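Local coordinates for uncharacterized protein (Shigella flexneri 5a str. M90T, PDB 5EUR), which is of unknown function but may be related to glutathione S-transferases, at residues S2-A14 with N49-L62. Sequence-based numbering, arbitrary orientation.
Sequences SISYRKLDIALSA and NSNRILNDIHAAGL
Asn49 meets the N-terminal arm, residues 2-9, which runs in extended form along helix 47-59 before entering strand 10-12, an outer strand of the chain's three-stranded antiparallel sheet. Asn49 holds its amide out from the helix, CG lying opposite the backbone N (chi1 -165°), and ND2 donates a nearly straight bond, within the amide plane, to Ser2 OG at 2.7 Å; a second, weak bond goes to Ile3 O. One turn on, Arg52 bends at chi3 (53°) and its NH2 grips Tyr5 O from 3.0 Å, in the carbonyl plane. Ile53 brings CD1 obliquely against the Tyr5 ring, 3.6 Å from CE2, while the Tyr5 hydroxyl is hydrogen-bonded to Thr38 OG1 of the second subunit, tying this packing to the oligomer interface. Asp56 takes the Leu8 backbone N on OD2, 3.0 Å away and well above the carboxylate plane; a water links the same oxygen to Arg6 O, and OD1 forms a salt bridge with Arg88 of helix 79-99, which leaves both carboxylate oxygens engaged. Beyond it the side-chain contacts are apolar: Ile57 CD1 touches Ile10 CD1 at 3.8 Å, and Ala60 CB packs 3.7 Å from both CB and CG2 of Ile10. Gly61, with positive phi, ends the helix in a Schellman motif, and Leu62 then points toward the strand, its CD2 4.1 Å from Leu12 CD1. Nearby, a water donates to Ala60 O and accepts from Leu12 N.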
loop_
_atom_site.group_PDB
_atom_site.type_symbol
_atom_site.label_atom_id
_atom_site.label_comp_id
_atom_site.label_asym_id
_atom_site.label_seq_id
_atom_site.Cartn_x
_atom_site.Cartn_y
_atom_site.Cartn_z
ATOM N N SER A 2 -5.265 -15.486 8.607
ATOM C CA SER A 2 -4.387 -14.599 7.846
ATOM C C SER A 2 -3.003 -14.664 8.460
ATOM O O SER A 2 -2.860 -15.101 9.601
ATOM C CB SER A 2 -4.917 -13.164 7.851
ATOM O OG SER A 2 -4.725 -12.556 9.126
ATOM N N ILE A 3 -1.972 -14.237 7.738
ATOM C CA ILE A 3 -0.650 -14.212 8.345
ATOM C C ILE A 3 -0.483 -12.878 9.057
ATOM O O ILE A 3 -1.031 -11.849 8.636
ATOM C CB ILE A 3 0.467 -14.460 7.314
ATOM C CG1 ILE A 3 0.491 -13.380 6.233
ATOM C CG2 ILE A 3 0.329 -15.853 6.681
ATOM C CD1 ILE A 3 1.750 -13.433 5.371
ATOM N N SER A 4 0.226 -12.907 10.182
ATOM C CA SER A 4 0.368 -11.700 10.974
ATOM C C SER A 4 1.481 -10.805 10.430
ATOM O O SER A 4 2.385 -11.235 9.704
ATOM C CB SER A 4 0.623 -12.041 12.444
ATOM O OG SER A 4 1.631 -13.014 12.564
ATOM N N TYR A 5 1.399 -9.539 10.812
ATOM C CA TYR A 5 2.451 -8.571 10.570
ATOM C C TYR A 5 3.389 -8.545 11.763
ATOM O O TYR A 5 2.995 -8.845 12.892
ATOM C CB TYR A 5 1.859 -7.170 10.368
ATOM C CG TYR A 5 0.936 -7.087 9.185
ATOM C CD1 TYR A 5 1.393 -6.599 7.962
ATOM C CD2 TYR A 5 -0.391 -7.502 9.274
ATOM C CE1 TYR A 5 0.567 -6.541 6.872
ATOM C CE2 TYR A 5 -1.220 -7.449 8.186
ATOM C CZ TYR A 5 -0.741 -6.965 6.991
ATOM O OH TYR A 5 -1.558 -6.902 5.898
ATOM N N ARG A 6 4.640 -8.190 11.506
ATOM C CA ARG A 6 5.524 -7.903 12.617
ATOM C C ARG A 6 5.038 -6.626 13.312
ATOM O O ARG A 6 4.162 -5.913 12.815
ATOM C CB ARG A 6 6.962 -7.792 12.109
ATOM C CG ARG A 6 7.426 -9.139 11.545
ATOM C CD ARG A 6 8.887 -9.229 11.137
ATOM N NE ARG A 6 9.129 -10.561 10.579
ATOM C CZ ARG A 6 9.471 -11.638 11.275
ATOM N NH1 ARG A 6 9.688 -11.561 12.584
ATOM N NH2 ARG A 6 9.630 -12.793 10.642
ATOM N N LYS A 7 5.568 -6.367 14.505
ATOM C CA LYS A 7 5.260 -5.127 15.203
ATOM C C LYS A 7 5.479 -3.934 14.287
ATOM O O LYS A 7 6.571 -3.762 13.734
ATOM C CB LYS A 7 6.136 -5.002 16.453
ATOM C CG LYS A 7 5.969 -3.675 17.172
ATOM C CD LYS A 7 7.133 -2.754 16.795
ATOM C CE LYS A 7 6.956 -1.342 17.304
ATOM N NZ LYS A 7 8.038 -0.464 16.799
ATOM N N LEU A 8 4.442 -3.117 14.118
ATOM C CA LEU A 8 4.499 -2.067 13.111
ATOM C C LEU A 8 5.390 -0.937 13.593
ATOM O O LEU A 8 5.170 -0.372 14.669
ATOM C CB LEU A 8 3.102 -1.543 12.786
ATOM C CG LEU A 8 2.075 -2.560 12.275
ATOM C CD1 LEU A 8 0.756 -1.849 11.998
ATOM C CD2 LEU A 8 2.579 -3.278 11.019
ATOM N N ASP A 9 6.393 -0.620 12.786
ATOM C CA ASP A 9 7.346 0.446 13.058
ATOM C C ASP A 9 6.751 1.717 12.478
ATOM O O ASP A 9 6.961 2.035 11.307
ATOM C CB ASP A 9 8.693 0.113 12.428
ATOM C CG ASP A 9 9.705 1.221 12.588
ATOM O OD1 ASP A 9 9.522 2.078 13.478
ATOM O OD2 ASP A 9 10.681 1.236 11.810
ATOM N N ILE A 10 5.988 2.443 13.300
ATOM C CA ILE A 10 5.284 3.647 12.866
ATOM C C ILE A 10 5.681 4.817 13.756
ATOM O O ILE A 10 5.518 4.759 14.982
ATOM C CB ILE A 10 3.753 3.484 12.911
ATOM C CG1 ILE A 10 3.276 2.268 12.122
ATOM C CG2 ILE A 10 3.087 4.729 12.370
ATOM C CD1 ILE A 10 1.821 1.920 12.467
ATOM N N ALA A 11 6.128 5.900 13.135
ATOM C CA ALA A 11 6.364 7.153 13.839
ATOM C C ALA A 11 5.572 8.248 13.155
ATOM O O ALA A 11 5.623 8.377 11.930
ATOM C CB ALA A 11 7.850 7.508 13.864
ATOM N N LEU A 12 4.851 9.036 13.944
ATOM C CA LEU A 12 4.084 10.158 13.428
ATOM C C LEU A 12 4.952 11.411 13.449
ATOM O O LEU A 12 5.657 11.674 14.428
ATOM C CB LEU A 12 2.820 10.344 14.275
ATOM C CG LEU A 12 1.739 11.361 13.918
ATOM C CD1 LEU A 12 1.219 11.123 12.517
ATOM C CD2 LEU A 12 0.588 11.246 14.905
ATOM N N SER A 13 4.918 12.167 12.358
ATOM C CA SER A 13 5.722 13.376 12.240
ATOM C C SER A 13 5.244 14.435 13.231
ATOM O O SER A 13 4.107 14.415 13.704
ATOM C CB SER A 13 5.654 13.933 10.815
ATOM O OG SER A 13 4.382 14.510 10.526
ATOM N N ALA A 14 6.130 15.393 13.524
ATOM C CA ALA A 14 5.786 16.437 14.484
ATOM C C ALA A 14 4.574 17.239 14.023
ATOM O O ALA A 14 3.686 17.550 14.825
ATOM C CB ALA A 14 6.990 17.351 14.710
ATOM N N ASN A 49 -5.286 -11.199 14.620
ATOM C CA ASN A 49 -4.376 -10.419 13.789
ATOM C C ASN A 49 -4.815 -8.965 13.723
ATOM O O ASN A 49 -3.985 -8.048 13.847
ATOM C CB ASN A 49 -4.296 -11.018 12.378
ATOM C CG ASN A 49 -3.113 -10.491 11.585
ATOM O OD1 ASN A 49 -2.279 -9.747 12.103
ATOM N ND2 ASN A 49 -3.030 -10.879 10.310
ATOM N N SER A 50 -6.114 -8.728 13.514
ATOM C CA SER A 50 -6.558 -7.337 13.429
ATOM C C SER A 50 -6.378 -6.628 14.768
ATOM O O SER A 50 -6.066 -5.432 14.802
ATOM C CB SER A 50 -8.006 -7.241 12.927
ATOM O OG SER A 50 -8.947 -7.945 13.725
ATOM N N ASN A 51 -6.529 -7.354 15.877
ATOM C CA ASN A 51 -6.257 -6.742 17.173
ATOM C C ASN A 51 -4.804 -6.324 17.289
ATOM O O ASN A 51 -4.517 -5.236 17.801
ATOM C CB ASN A 51 -6.621 -7.695 18.311
ATOM C CG ASN A 51 -8.108 -7.778 18.550
ATOM O OD1 ASN A 51 -8.877 -6.919 18.120
ATOM N ND2 ASN A 51 -8.529 -8.830 19.245
ATOM N N ARG A 52 -3.869 -7.177 16.828
ATOM C CA ARG A 52 -2.455 -6.795 16.832
ATOM C C ARG A 52 -2.218 -5.520 16.026
ATOM O O ARG A 52 -1.552 -4.575 16.490
ATOM C CB ARG A 52 -1.593 -7.931 16.267
ATOM C CG ARG A 52 -1.315 -9.090 17.214
ATOM C CD ARG A 52 -0.460 -10.168 16.508
ATOM N NE ARG A 52 0.756 -9.605 15.914
ATOM C CZ ARG A 52 1.948 -9.565 16.508
ATOM N NH1 ARG A 52 2.109 -10.070 17.722
ATOM N NH2 ARG A 52 2.986 -9.025 15.881
ATOM N N ILE A 53 -2.724 -5.497 14.790
ATOM C CA ILE A 53 -2.555 -4.315 13.947
ATOM C C ILE A 53 -3.047 -3.070 14.672
ATOM O O ILE A 53 -2.357 -2.045 14.727
ATOM C CB ILE A 53 -3.297 -4.503 12.615
ATOM C CG1 ILE A 53 -2.624 -5.600 11.784
ATOM C CG2 ILE A 53 -3.317 -3.203 11.846
ATOM C CD1 ILE A 53 -3.531 -6.122 10.659
ATOM N N LEU A 54 -4.258 -3.140 15.233
ATOM C CA LEU A 54 -4.854 -1.943 15.825
ATOM C C LEU A 54 -4.156 -1.545 17.119
ATOM O O LEU A 54 -4.116 -0.358 17.452
ATOM C CB LEU A 54 -6.356 -2.143 16.022
ATOM C CG LEU A 54 -7.110 -2.096 14.677
ATOM C CD1 LEU A 54 -8.575 -2.461 14.836
ATOM C CD2 LEU A 54 -6.982 -0.702 14.047
ATOM N N ASN A 55 -3.594 -2.502 17.854
ATOM C CA ASN A 55 -2.767 -2.110 18.989
ATOM C C ASN A 55 -1.546 -1.321 18.523
ATOM O O ASN A 55 -1.165 -0.335 19.158
ATOM C CB ASN A 55 -2.364 -3.336 19.809
ATOM C CG ASN A 55 -3.451 -3.769 20.788
ATOM O OD1 ASN A 55 -4.185 -2.938 21.340
ATOM N ND2 ASN A 55 -3.533 -5.065 21.036
ATOM N N ASP A 56 -0.938 -1.708 17.398
ATOM C CA ASP A 56 0.194 -0.921 16.901
ATOM C C ASP A 56 -0.242 0.444 16.367
ATOM O O ASP A 56 0.498 1.440 16.497
ATOM C CB ASP A 56 0.935 -1.720 15.832
ATOM C CG ASP A 56 1.656 -2.913 16.420
ATOM O OD1 ASP A 56 1.867 -2.938 17.666
ATOM O OD2 ASP A 56 1.991 -3.825 15.651
ATOM N N ILE A 57 -1.429 0.508 15.756
ATOM C CA ILE A 57 -1.979 1.786 15.314
ATOM C C ILE A 57 -2.184 2.711 16.511
ATOM O O ILE A 57 -1.770 3.875 16.498
ATOM C CB ILE A 57 -3.290 1.553 14.538
ATOM C CG1 ILE A 57 -3.014 0.786 13.240
ATOM C CG2 ILE A 57 -4.024 2.861 14.279
ATOM C CD1 ILE A 57 -1.959 1.440 12.349
ATOM N N HIS A 58 -2.803 2.188 17.573
ATOM C CA HIS A 58 -3.042 2.963 18.788
ATOM C C HIS A 58 -1.730 3.406 19.418
ATOM O O HIS A 58 -1.577 4.573 19.805
ATOM C CB HIS A 58 -3.850 2.105 19.766
ATOM C CG HIS A 58 -4.314 2.833 20.993
ATOM N ND1 HIS A 58 -5.330 3.765 20.969
ATOM C CD2 HIS A 58 -3.931 2.718 22.288
ATOM C CE1 HIS A 58 -5.545 4.206 22.201
ATOM N NE2 HIS A 58 -4.701 3.597 23.015
ATOM N N ALA A 59 -0.767 2.489 19.501
ATOM C CA ALA A 59 0.523 2.792 20.116
ATOM C C ALA A 59 1.264 3.898 19.380
ATOM O O ALA A 59 2.056 4.628 19.994
ATOM C CB ALA A 59 1.386 1.535 20.160
ATOM N N ALA A 60 1.051 4.019 18.066
ATOM C CA ALA A 60 1.730 5.047 17.292
ATOM C C ALA A 60 1.088 6.423 17.414
ATOM O O ALA A 60 1.611 7.385 16.841
ATOM C CB ALA A 60 1.785 4.626 15.820
ATOM N N GLY A 61 -0.029 6.550 18.119
ATOM C CA GLY A 61 -0.712 7.821 18.200
ATOM C C GLY A 61 -1.782 8.039 17.159
ATOM O O GLY A 61 -2.322 9.149 17.068
ATOM N N LEU A 62 -2.111 7.014 16.383
ATOM C CA LEU A 62 -3.138 7.092 15.359
ATOM C C LEU A 62 -4.474 6.609 15.918
ATOM O O LEU A 62 -4.552 6.055 17.016
ATOM C CB LEU A 62 -2.728 6.269 14.141
ATOM C CG LEU A 62 -1.403 6.708 13.517
ATOM C CD1 LEU A 62 -0.950 5.718 12.428
ATOM C CD2 LEU A 62 -1.536 8.099 12.951
HETATM O O HOH W 1 1.258 -5.933 13.871
HETATM O O HOH W 2 3.228 1.211 16.476
HETATM O O HOH W 3 4.155 8.174 16.656
#